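PDB 6JD6: ankyrin repeat domain-containing protein EMB506, chloroplastic from Arabidopsis thaliana, which takes part in the first differentiation of proplastids during embryo development and is required for correct cotyledon, true leaf and cauline leaf margin development. Local coordinates for residues T147-A152 and A179-Y184. Sequence-based numbering, arbitrary orientation.
Sequences TALHKA and AAPIHY
H150 and P181 are the pair with the nearest CA atoms, 5.5 Å apart, where the first turns of helices 148-154 and 181-187 lie side by side. The H150 ring lies between the two helix starts: its NE2 comes within 3.6 Å of P181 CD, and its CD2 lies 3.9 Å from Y184 CE2, meeting the tyrosine ring at the edge. With CG anti to its carbonyl carbon (chi1 -77°), the imidazole folds back beside its own backbone N, where ND1 accepts the N-H of T147 at 3.0 Å, nearly straight (174°) and in the ring plane. NE2 is bonded to L173 O, so a bond at each ring nitrogen fixes the rotation of the buried imidazole. T147 OG1 in turn accepts weakly from H150 N, completing a capping box. At the pyrrolidine ring of P181, L149 CD2 meets CG at 4.0 Å, the two side chains crossing at about a right angle. A leucine in place of H150 would probably leave T147 N and L173 O without their ring partners. H183 repeats the histidine half of this, its ND1 accepting the N-H of A180 at 3.0 Å and its NE2 bonded to W212 O, as expected of the TPLH-type motif of ankyrin repeats. The contact thus joins the first helices of ANK 2 and ANK 3; L149 also packs on helix 158-166, while H183 reaches helix 214-220 of ANK 4.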
loop_
_atom_site.group_PDB
_atom_site.type_symbol
_atom_site.label_atom_id
_atom_site.label_comp_id
_atom_site.label_asym_id
_atom_site.label_seq_id
_atom_site.Cartn_x
_atom_site.Cartn_y
_atom_site.Cartn_z
ATOM N N THR A 147 6.671 8.635 -3.502
ATOM C CA THR A 147 6.207 8.822 -4.867
ATOM C C THR A 147 5.197 7.735 -5.200
ATOM O O THR A 147 4.938 6.845 -4.387
ATOM C CB THR A 147 7.366 8.729 -5.875
ATOM O OG1 THR A 147 7.855 7.383 -5.911
ATOM C CG2 THR A 147 8.498 9.668 -5.481
ATOM N N ALA A 148 4.633 7.811 -6.398
ATOM C CA ALA A 148 3.720 6.787 -6.879
ATOM C C ALA A 148 4.394 5.415 -6.920
ATOM O O ALA A 148 3.741 4.394 -6.707
ATOM C CB ALA A 148 3.191 7.156 -8.252
ATOM N N LEU A 149 5.695 5.396 -7.203
ATOM C CA LEU A 149 6.448 4.143 -7.228
ATOM C C LEU A 149 6.466 3.477 -5.849
ATOM O O LEU A 149 6.194 2.284 -5.733
ATOM C CB LEU A 149 7.878 4.365 -7.733
ATOM C CG LEU A 149 8.769 3.122 -7.802
ATOM C CD1 LEU A 149 8.187 2.094 -8.769
ATOM C CD2 LEU A 149 10.202 3.483 -8.201
ATOM N N HIS A 150 6.796 4.249 -4.815
ATOM C CA HIS A 150 6.763 3.751 -3.440
ATOM C C HIS A 150 5.415 3.101 -3.141
ATOM O O HIS A 150 5.351 1.976 -2.648
ATOM C CB HIS A 150 6.966 4.887 -2.437
ATOM C CG HIS A 150 8.383 5.356 -2.308
ATOM N ND1 HIS A 150 8.793 6.603 -2.726
ATOM C CD2 HIS A 150 9.476 4.763 -1.768
ATOM C CE1 HIS A 150 10.080 6.752 -2.466
ATOM N NE2 HIS A 150 10.518 5.650 -1.883
ATOM N N LYS A 151 4.340 3.822 -3.448
ATOM C CA LYS A 151 2.992 3.356 -3.140
ATOM C C LYS A 151 2.598 2.129 -3.939
ATOM O O LYS A 151 1.977 1.206 -3.405
ATOM C CB LYS A 151 1.968 4.464 -3.364
ATOM C CG LYS A 151 1.528 5.110 -2.088
ATOM C CD LYS A 151 0.918 4.093 -1.143
ATOM C CE LYS A 151 0.893 4.649 0.262
ATOM N NZ LYS A 151 0.220 5.971 0.277
ATOM N N ALA A 152 2.956 2.127 -5.217
ATOM C CA ALA A 152 2.663 0.998 -6.090
ATOM C C ALA A 152 3.333 -0.271 -5.576
ATOM O O ALA A 152 2.803 -1.375 -5.726
ATOM C CB ALA A 152 3.122 1.300 -7.510
ATOM N N ALA A 179 13.115 5.063 3.739
ATOM C CA ALA A 179 12.820 3.815 3.050
ATOM C C ALA A 179 12.799 3.987 1.532
ATOM O O ALA A 179 12.137 4.885 0.997
ATOM C CB ALA A 179 11.498 3.233 3.536
ATOM N N ALA A 180 13.523 3.103 0.851
ATOM C CA ALA A 180 13.623 3.118 -0.602
ATOM C C ALA A 180 12.657 2.093 -1.196
ATOM O O ALA A 180 12.142 1.245 -0.471
ATOM C CB ALA A 180 15.070 2.804 -1.021
ATOM N N PRO A 181 12.397 2.170 -2.514
ATOM C CA PRO A 181 11.577 1.141 -3.166
ATOM C C PRO A 181 12.018 -0.301 -2.864
ATOM O O PRO A 181 11.160 -1.169 -2.701
ATOM C CB PRO A 181 11.758 1.460 -4.653
ATOM C CG PRO A 181 11.893 2.944 -4.671
ATOM C CD PRO A 181 12.693 3.288 -3.432
ATOM N N ILE A 182 13.320 -0.556 -2.782
ATOM C CA ILE A 182 13.797 -1.907 -2.491
ATOM C C ILE A 182 13.381 -2.385 -1.085
ATOM O O ILE A 182 13.080 -3.564 -0.900
ATOM C CB ILE A 182 15.330 -2.054 -2.720
ATOM C CG1 ILE A 182 15.787 -3.499 -2.499
ATOM C CG2 ILE A 182 16.110 -1.117 -1.825
ATOM C CD1 ILE A 182 15.215 -4.481 -3.484
ATOM N N HIS A 183 13.346 -1.474 -0.110
ATOM C CA HIS A 183 12.869 -1.804 1.240
ATOM C C HIS A 183 11.434 -2.343 1.183
ATOM O O HIS A 183 11.119 -3.396 1.742
ATOM C CB HIS A 183 12.872 -0.563 2.143
ATOM C CG HIS A 183 14.208 -0.213 2.727
ATOM N ND1 HIS A 183 14.844 0.982 2.459
ATOM C CD2 HIS A 183 15.004 -0.873 3.603
ATOM C CE1 HIS A 183 15.985 1.031 3.123
ATOM N NE2 HIS A 183 16.108 -0.083 3.823
ATOM N N TYR A 184 10.562 -1.607 0.508
ATOM C CA TYR A 184 9.151 -1.977 0.450
ATOM C C TYR A 184 8.894 -3.219 -0.399
ATOM O O TYR A 184 7.999 -4.003 -0.097
ATOM C CB TYR A 184 8.302 -0.801 -0.047
ATOM C CG TYR A 184 8.234 0.361 0.918
ATOM C CD1 TYR A 184 7.676 0.211 2.179
ATOM C CD2 TYR A 184 8.705 1.618 0.557
ATOM C CE1 TYR A 184 7.602 1.279 3.060
ATOM C CE2 TYR A 184 8.639 2.687 1.429
ATOM C CZ TYR A 184 8.087 2.511 2.679
ATOM O OH TYR A 184 8.017 3.579 3.548
#